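Putative sulfatase yidJ (Bacteroides fragilis, PDB 2QZU) probably hydrolyses sulfate esters as a metal-dependent arylsulfatase. Local coordinates at residues N68-S76 with V398-F406; A79-Y88 with I356-T364. All coordinates share one frame; numbering follows the deposited sequence.

Contact 1 (N68-S76 with V398-F406); sequences NAISSYPVS and VQPYYFVKF
S72 and Y73 bind the edge of strand 399-404 through three hydrogen bonds. One is purely backbone, from Y402 N to S72 O at 2.9 Å. S72 OG gives a second to P400 O, 2.7 Å long; the hydroxyl stands above the carbonyl plane, and chi1 of -68° sets OG beside its own backbone N, within reach of P400 O. Farther along, V404 N points almost straight at Y73 OH, 3.0 Å away with 170° at the hydrogen, so a side-chain oxygen accepts from the strand.

The Y73 ring lies along the strand, brought there by a CG anti to the backbone N (chi1 -163°). The Y402 carbonyl group sits over one face, and Y402 CB makes an off-centre CH-pi contact 4.2 Å from the ring centroid. V404 CG2 meets Y73 CE2, the two side chains crossing at about a right angle.

Apolar contacts flank this centre: I70 CD1 rests on Q399 CB at 3.8 Å, and P74, centre of an inverse gamma turn, sets CD against Y401 CE1.

The loop leads from strand 64-66 into helix 76-85 at S76, the predicted formylglycine position, which is serine here and whose OG hydrogen-bonds H134 and R80. Around it, strand 412-417 pairs with 399-404, an outer strand of the four-stranded antiparallel sheet, and helix 331-334 packs on I70, P74 and Y401.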
loop_
_atom_site.group_PDB
_atom_site.type_symbol
_atom_site.label_atom_id
_atom_site.label_comp_id
_atom_site.label_asym_id
_atom_site.label_seq_id
_atom_site.Cartn_x
_atom_site.Cartn_y
_atom_site.Cartn_z
ATOM N N ASN A 68 13.050 28.919 10.282
ATOM C CA ASN A 68 13.459 29.070 8.880
ATOM C C ASN A 68 14.476 28.000 8.473
ATOM O O ASN A 68 15.141 28.136 7.447
ATOM C CB ASN A 68 14.090 30.446 8.613
ATOM C CG ASN A 68 13.097 31.587 8.719
ATOM O OD1 ASN A 68 11.948 31.470 8.300
ATOM N ND2 ASN A 68 13.548 32.710 9.263
ATOM N N ALA A 69 14.599 26.941 9.269
ATOM C CA ALA A 69 15.562 25.870 8.973
ATOM C C ALA A 69 15.234 25.111 7.690
ATOM O O ALA A 69 14.068 24.864 7.393
ATOM C CB ALA A 69 15.630 24.894 10.140
ATOM N N ILE A 70 16.264 24.726 6.938
ATOM C CA ILE A 70 16.055 23.996 5.687
ATOM C C ILE A 70 17.027 22.834 5.477
ATOM O O ILE A 70 17.973 22.646 6.240
ATOM C CB ILE A 70 16.184 24.942 4.456
ATOM C CG1 ILE A 70 17.582 25.564 4.396
ATOM C CG2 ILE A 70 15.162 26.066 4.539
ATOM C CD1 ILE A 70 18.593 24.749 3.604
ATOM N N SER A 71 16.760 22.052 4.433
ATOM C CA SER A 71 17.605 20.935 4.030
ATOM C C SER A 71 17.924 21.252 2.562
ATOM O O SER A 71 17.025 21.305 1.718
ATOM C CB SER A 71 16.854 19.607 4.139
ATOM O OG SER A 71 17.691 18.526 3.750
ATOM N N SER A 72 19.202 21.473 2.270
ATOM C CA SER A 72 19.645 21.841 0.924
ATOM C C SER A 72 19.419 20.816 -0.190
ATOM O O SER A 72 19.164 21.192 -1.337
ATOM C CB SER A 72 21.120 22.253 0.974
ATOM O OG SER A 72 21.263 23.464 1.700
ATOM N N TYR A 73 19.542 19.535 0.130
ATOM C CA TYR A 73 19.295 18.485 -0.857
ATOM C C TYR A 73 18.218 17.661 -0.162
ATOM O O TYR A 73 18.517 16.693 0.538
ATOM C CB TYR A 73 20.553 17.642 -1.088
ATOM C CG TYR A 73 20.528 16.813 -2.359
ATOM C CD1 TYR A 73 19.326 16.486 -2.982
ATOM C CD2 TYR A 73 21.713 16.348 -2.935
ATOM C CE1 TYR A 73 19.297 15.720 -4.149
ATOM C CE2 TYR A 73 21.695 15.570 -4.104
ATOM C CZ TYR A 73 20.482 15.265 -4.701
ATOM O OH TYR A 73 20.447 14.507 -5.852
ATOM N N PRO A 74 16.946 18.048 -0.340
ATOM C CA PRO A 74 15.812 17.362 0.285
ATOM C C PRO A 74 15.458 15.959 -0.205
ATOM O O PRO A 74 14.399 15.739 -0.788
ATOM C CB PRO A 74 14.677 18.368 0.107
ATOM C CG PRO A 74 14.985 18.959 -1.228
ATOM C CD PRO A 74 16.487 19.181 -1.166
ATOM N N VAL A 75 16.371 15.023 0.047
ATOM C CA VAL A 75 16.235 13.613 -0.307
ATOM C C VAL A 75 16.931 12.848 0.821
ATOM O O VAL A 75 17.953 13.303 1.343
ATOM C CB VAL A 75 16.922 13.297 -1.648
ATOM C CG1 VAL A 75 16.771 11.818 -1.972
ATOM C CG2 VAL A 75 16.307 14.142 -2.750
ATOM N N SER A 76 16.391 11.688 1.184
ATOM C CA SER A 76 16.932 10.905 2.297
ATOM C C SER A 76 18.447 10.684 2.394
ATOM O O SER A 76 19.117 11.308 3.218
ATOM C CB SER A 76 16.213 9.556 2.383
ATOM O OG SER A 76 16.670 8.820 3.510
ATOM N N VAL A 398 23.042 32.601 3.388
ATOM C CA VAL A 398 22.340 32.102 2.215
ATOM C C VAL A 398 22.699 30.625 2.106
ATOM O O VAL A 398 23.875 30.257 2.207
ATOM C CB VAL A 398 22.788 32.846 0.937
ATOM C CG1 VAL A 398 22.149 32.213 -0.289
ATOM C CG2 VAL A 398 22.406 34.320 1.037
ATOM N N GLN A 399 21.690 29.783 1.917
ATOM C CA GLN A 399 21.904 28.344 1.815
ATOM C C GLN A 399 21.724 27.854 0.386
ATOM O O GLN A 399 20.906 28.387 -0.367
ATOM C CB GLN A 399 20.928 27.598 2.731
ATOM C CG GLN A 399 21.130 27.847 4.221
ATOM C CD GLN A 399 22.337 27.120 4.787
ATOM O OE1 GLN A 399 23.058 26.428 4.066
ATOM N NE2 GLN A 399 22.559 27.270 6.089
ATOM N N PRO A 400 22.484 26.822 -0.006
ATOM C CA PRO A 400 22.396 26.265 -1.358
ATOM C C PRO A 400 21.244 25.275 -1.536
ATOM O O PRO A 400 20.611 24.856 -0.564
ATOM C CB PRO A 400 23.746 25.580 -1.522
ATOM C CG PRO A 400 23.995 25.046 -0.136
ATOM C CD PRO A 400 23.609 26.219 0.739
ATOM N N TYR A 401 20.969 24.932 -2.791
ATOM C CA TYR A 401 19.950 23.943 -3.140
ATOM C C TYR A 401 20.612 22.983 -4.120
ATOM O O TYR A 401 21.373 23.412 -4.989
ATOM C CB TYR A 401 18.732 24.566 -3.821
ATOM C CG TYR A 401 17.850 23.510 -4.457
ATOM C CD1 TYR A 401 17.136 22.604 -3.671
ATOM C CD2 TYR A 401 17.799 23.357 -5.841
ATOM C CE1 TYR A 401 16.401 21.568 -4.247
ATOM C CE2 TYR A 401 17.069 22.322 -6.428
ATOM C CZ TYR A 401 16.375 21.434 -5.625
ATOM O OH TYR A 401 15.661 20.399 -6.196
ATOM N N TYR A 402 20.309 21.695 -4.003
ATOM C CA TYR A 402 20.913 20.700 -4.882
ATOM C C TYR A 402 20.002 19.611 -5.423
ATOM O O TYR A 402 19.045 19.189 -4.779
ATOM C CB TYR A 402 22.027 19.936 -4.149
ATOM C CG TYR A 402 23.228 20.735 -3.749
ATOM C CD1 TYR A 402 24.298 20.909 -4.629
ATOM C CD2 TYR A 402 23.301 21.326 -2.489
ATOM C CE1 TYR A 402 25.409 21.653 -4.261
ATOM C CE2 TYR A 402 24.407 22.073 -2.112
ATOM C CZ TYR A 402 25.455 22.233 -3.005
ATOM O OH TYR A 402 26.541 22.995 -2.653
ATOM N N PHE A 403 20.351 19.169 -6.625
ATOM C CA PHE A 403 19.760 18.014 -7.272
ATOM C C PHE A 403 20.881 17.570 -8.193
ATOM O O PHE A 403 21.283 18.309 -9.092
ATOM C CB PHE A 403 18.527 18.259 -8.133
ATOM C CG PHE A 403 18.110 17.016 -8.870
ATOM C CD1 PHE A 403 17.652 15.907 -8.159
ATOM C CD2 PHE A 403 18.325 16.888 -10.241
ATOM C CE1 PHE A 403 17.427 14.686 -8.797
ATOM C CE2 PHE A 403 18.104 15.673 -10.887
ATOM C CZ PHE A 403 17.656 14.567 -10.162
ATOM N N VAL A 404 21.406 16.380 -7.937
ATOM C CA VAL A 404 22.494 15.837 -8.738
ATOM C C VAL A 404 22.042 14.532 -9.379
ATOM O O VAL A 404 21.561 13.634 -8.689
ATOM C CB VAL A 404 23.742 15.542 -7.863
ATOM C CG1 VAL A 404 24.880 15.005 -8.737
ATOM C CG2 VAL A 404 24.177 16.796 -7.133
ATOM N N LYS A 405 22.177 14.431 -10.699
ATOM C CA LYS A 405 21.797 13.199 -11.380
ATOM C C LYS A 405 22.952 12.254 -11.060
ATOM O O LYS A 405 24.082 12.490 -11.484
ATOM C CB LYS A 405 21.670 13.427 -12.887
ATOM C CG LYS A 405 21.065 12.245 -13.631
ATOM C CD LYS A 405 20.742 12.586 -15.076
ATOM C CE LYS A 405 20.154 11.382 -15.804
ATOM N NZ LYS A 405 19.751 11.726 -17.195
ATOM N N PHE A 406 22.665 11.197 -10.309
ATOM C CA PHE A 406 23.709 10.269 -9.880
ATOM C C PHE A 406 24.604 9.684 -10.960
ATOM O O PHE A 406 25.796 9.476 -10.720
ATOM C CB PHE A 406 23.113 9.121 -9.052
ATOM C CG PHE A 406 22.263 8.174 -9.843
ATOM C CD1 PHE A 406 20.941 8.489 -10.143
ATOM C CD2 PHE A 406 22.785 6.965 -10.293
ATOM C CE1 PHE A 406 20.148 7.611 -10.876
ATOM C CE2 PHE A 406 22.000 6.080 -11.028
ATOM C CZ PHE A 406 20.679 6.406 -11.319
#

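Contact 2 (A79-Y88 with I356-T364); sequences ARGMLMTGMY and IAFADLYPT
One water joins L83 and A359, giving hydrogen bonds to L83 O at 2.7 Å and A359 O at 2.6 Å and accepting one from Y362 N at 2.9 Å. It thus bridges helix 76-85 to the 3-10 segment 358-360 and the start of helix 361-368. A second water accepts from Y88 OH and donates to D360 OD1, linking the two side chains. D360 is also held from its own side: its OD2 receives A357 N from above the carboxylate plane, and Q399 NE2 hydrogen-bonds the same oxygen.

The apolar part centres on L83 and F358, whose side chains cross at about a right angle. L83 CD2 meets F358 CZ at 3.5 Å, while CD1 reaches past to L361 CB. With CG anti to the backbone N (chi1 -174°), the F358 ring extends toward the helix and meets A79 O at its edge. M82 CB touches A359 CB at 3.6 Å, next to the closest backbone approach, L83 CA to A359 CA at 4.4 Å.

At the C-terminal end of the helix, Y362 turns its ring edge to M84 O, with CE2 3.1 Å from that oxygen. G86, at positive phi, lets the chain turn beside this ring, and T85 OG1 closes an ST turn with M87 N. Strand 29-35 borders the apolar core through F32, which touches both L83 and L361.

Chemically, no direct hydrogen bond crosses this buried contact; carbon packing is joined by two waters, one serving main-chain groups, the other a tyrosine hydroxyl and a carboxylate.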
loop_
_atom_site.group_PDB
_atom_site.type_symbol
_atom_site.label_atom_id
_atom_site.label_comp_id
_atom_site.label_asym_id
_atom_site.label_seq_id
_atom_site.Cartn_x
_atom_site.Cartn_y
_atom_site.Cartn_z
ATOM N N ALA A 79 20.743 13.903 2.067
ATOM C CA ALA A 79 20.664 14.761 3.243
ATOM C C ALA A 79 21.435 14.150 4.414
ATOM O O ALA A 79 22.197 14.839 5.083
ATOM C CB ALA A 79 19.203 14.999 3.636
ATOM N N ARG A 80 21.234 12.858 4.657
ATOM C CA ARG A 80 21.921 12.174 5.750
ATOM C C ARG A 80 23.426 12.143 5.505
ATOM O O ARG A 80 24.220 12.239 6.443
ATOM C CB ARG A 80 21.367 10.752 5.904
ATOM C CG ARG A 80 19.886 10.743 6.288
ATOM C CD ARG A 80 19.210 9.410 6.009
ATOM N NE ARG A 80 17.788 9.462 6.334
ATOM C CZ ARG A 80 17.295 9.424 7.569
ATOM N NH1 ARG A 80 18.107 9.327 8.614
ATOM N NH2 ARG A 80 15.988 9.494 7.759
ATOM N N GLY A 81 23.808 12.026 4.236
ATOM C CA GLY A 81 25.217 12.001 3.876
ATOM C C GLY A 81 25.888 13.330 4.178
ATOM O O GLY A 81 27.052 13.375 4.586
HETATM N N MSE A 82 25.150 14.414 3.969
HETATM C CA MSE A 82 25.655 15.753 4.241
HETATM C C MSE A 82 25.767 15.943 5.748
HETATM O O MSE A 82 26.732 16.524 6.242
HETATM C CB MSE A 82 24.711 16.803 3.647
HETATM C CG MSE A 82 24.961 17.073 2.178
HETATM SE SE MSE A 82 23.404 17.754 1.241
HETATM C CE MSE A 82 23.356 16.442 -0.167
ATOM N N LEU A 83 24.774 15.449 6.479
ATOM C CA LEU A 83 24.781 15.567 7.930
ATOM C C LEU A 83 25.988 14.863 8.540
ATOM O O LEU A 83 26.706 15.435 9.355
ATOM C CB LEU A 83 23.507 14.961 8.524
ATOM C CG LEU A 83 23.525 14.808 10.050
ATOM C CD1 LEU A 83 23.592 16.184 10.706
ATOM C CD2 LEU A 83 22.281 14.060 10.500
HETATM N N MSE A 84 26.219 13.621 8.137
HETATM C CA MSE A 84 27.325 12.855 8.695
HETATM C C MSE A 84 28.728 13.339 8.319
HETATM O O MSE A 84 29.636 13.302 9.151
HETATM C CB MSE A 84 27.179 11.376 8.331
HETATM C CG MSE A 84 25.880 10.727 8.804
HETATM SE SE MSE A 84 25.435 11.060 10.675
HETATM C CE MSE A 84 23.515 10.823 10.538
ATOM N N THR A 85 28.900 13.804 7.083
ATOM C CA THR A 85 30.208 14.259 6.609
ATOM C C THR A 85 30.469 15.761 6.704
ATOM O O THR A 85 31.626 16.192 6.698
ATOM C CB THR A 85 30.431 13.880 5.130
ATOM O OG1 THR A 85 29.502 14.596 4.308
ATOM C CG2 THR A 85 30.238 12.389 4.920
ATOM N N GLY A 86 29.406 16.552 6.767
ATOM C CA GLY A 86 29.574 17.995 6.820
ATOM C C GLY A 86 30.029 18.534 5.470
ATOM O O GLY A 86 30.542 19.649 5.374
HETATM N N MSE A 87 29.840 17.736 4.422
HETATM C CA MSE A 87 30.229 18.126 3.069
HETATM C C MSE A 87 29.005 18.201 2.172
HETATM O O MSE A 87 28.010 17.519 2.410
HETATM C CB MSE A 87 31.215 17.114 2.479
HETATM C CG MSE A 87 32.498 16.944 3.287
HETATM SE SE MSE A 87 33.727 15.678 2.469
HETATM C CE MSE A 87 33.442 14.155 3.625
ATOM N N TYR A 88 29.070 19.031 1.139
ATOM C CA TYR A 88 27.947 19.127 0.224
ATOM C C TYR A 88 27.949 17.825 -0.604
ATOM O O TYR A 88 28.934 17.090 -0.588
ATOM C CB TYR A 88 28.068 20.441 -0.558
ATOM C CG TYR A 88 27.818 21.614 0.386
ATOM C CD1 TYR A 88 26.538 21.858 0.897
ATOM C CD2 TYR A 88 28.870 22.405 0.861
ATOM C CE1 TYR A 88 26.313 22.846 1.857
ATOM C CE2 TYR A 88 28.656 23.396 1.825
ATOM C CZ TYR A 88 27.374 23.608 2.319
ATOM O OH TYR A 88 27.155 24.567 3.289
ATOM N N ILE A 356 19.538 28.073 9.479
ATOM C CA ILE A 356 20.425 26.942 9.691
ATOM C C ILE A 356 19.965 25.777 8.816
ATOM O O ILE A 356 18.769 25.605 8.572
ATOM C CB ILE A 356 20.429 26.524 11.190
ATOM C CG1 ILE A 356 21.335 25.311 11.403
ATOM C CG2 ILE A 356 19.013 26.220 11.658
ATOM C CD1 ILE A 356 21.603 25.014 12.867
ATOM N N ALA A 357 20.917 24.993 8.323
ATOM C CA ALA A 357 20.581 23.857 7.477
ATOM C C ALA A 357 20.904 22.548 8.172
ATOM O O ALA A 357 21.775 22.483 9.043
ATOM C CB ALA A 357 21.341 23.937 6.155
ATOM N N PHE A 358 20.197 21.503 7.767
ATOM C CA PHE A 358 20.387 20.162 8.304
ATOM C C PHE A 358 21.876 19.805 8.311
ATOM O O PHE A 358 22.391 19.279 9.298
ATOM C CB PHE A 358 19.601 19.175 7.429
ATOM C CG PHE A 358 19.573 17.758 7.941
ATOM C CD1 PHE A 358 18.972 17.446 9.159
ATOM C CD2 PHE A 358 20.076 16.720 7.156
ATOM C CE1 PHE A 358 18.870 16.120 9.585
ATOM C CE2 PHE A 358 19.979 15.393 7.569
ATOM C CZ PHE A 358 19.372 15.091 8.786
ATOM N N ALA A 359 22.567 20.124 7.220
ATOM C CA ALA A 359 23.988 19.801 7.076
ATOM C C ALA A 359 24.964 20.650 7.891
ATOM O O ALA A 359 26.145 20.323 7.977
ATOM C CB ALA A 359 24.377 19.849 5.603
ATOM N N ASP A 360 24.484 21.740 8.478
ATOM C CA ASP A 360 25.353 22.596 9.280
ATOM C C ASP A 360 25.534 22.056 10.692
ATOM O O ASP A 360 26.378 22.548 11.443
ATOM C CB ASP A 360 24.783 24.016 9.372
ATOM C CG ASP A 360 24.664 24.683 8.020
ATOM O OD1 ASP A 360 25.519 24.412 7.144
ATOM O OD2 ASP A 360 23.726 25.491 7.840
ATOM N N LEU A 361 24.753 21.042 11.054
ATOM C CA LEU A 361 24.832 20.496 12.404
ATOM C C LEU A 361 26.170 19.867 12.801
ATOM O O LEU A 361 26.522 19.874 13.979
ATOM C CB LEU A 361 23.675 19.514 12.640
ATOM C CG LEU A 361 22.309 20.214 12.707
ATOM C CD1 LEU A 361 21.195 19.182 12.781
ATOM C CD2 LEU A 361 22.257 21.136 13.922
ATOM N N TYR A 362 26.920 19.344 11.832
ATOM C CA TYR A 362 28.225 18.736 12.115
ATOM C C TYR A 362 29.153 19.783 12.765
ATOM O O TYR A 362 29.504 19.657 13.941
ATOM C CB TYR A 362 28.828 18.183 10.810
ATOM C CG TYR A 362 30.125 17.393 10.907
ATOM C CD1 TYR A 362 31.194 17.832 11.695
ATOM C CD2 TYR A 362 30.325 16.268 10.104
ATOM C CE1 TYR A 362 32.425 17.170 11.673
ATOM C CE2 TYR A 362 31.544 15.607 10.072
ATOM C CZ TYR A 362 32.592 16.058 10.855
ATOM O OH TYR A 362 33.797 15.397 10.813
ATOM N N PRO A 363 29.543 20.841 12.025
ATOM C CA PRO A 363 30.426 21.819 12.674
ATOM C C PRO A 363 29.762 22.597 13.815
ATOM O O PRO A 363 30.401 22.892 14.826
ATOM C CB PRO A 363 30.846 22.727 11.521
ATOM C CG PRO A 363 29.636 22.722 10.645
ATOM C CD PRO A 363 29.230 21.256 10.643
ATOM N N THR A 364 28.484 22.919 13.652
ATOM C CA THR A 364 27.755 23.671 14.670
ATOM C C THR A 364 27.710 22.955 16.020
ATOM O O THR A 364 28.074 23.536 17.044
ATOM C CB THR A 364 26.315 23.982 14.197
ATOM O OG1 THR A 364 26.373 24.736 12.977
ATOM C CG2 THR A 364 25.560 24.798 15.248
HETATM O O HOH W 1 26.175 18.097 9.378
HETATM O O HOH W 2 24.792 24.398 4.699
#

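The centres of contacts 1 and 2 lie about 11 Å apart, both deep in the chain. Their segments come in the order 68-76, 79-88, 356-364, 398-406, so contact 2 is nested inside the loop closed by contact 1. Besides the Q399-D360 bond, F358 N probably hydrogen-bonds I70 O at 2.9 Å, and Y73 CB packs on M82 CE. Together the contacts connect helices 76-85 and 361-368, which touch strand 29-35 of the large mixed sheet, with strand 399-404 of the four-stranded sheet. S76, where the modification is predicted, closes the first segment of contact 1, three residues before contact 2 begins.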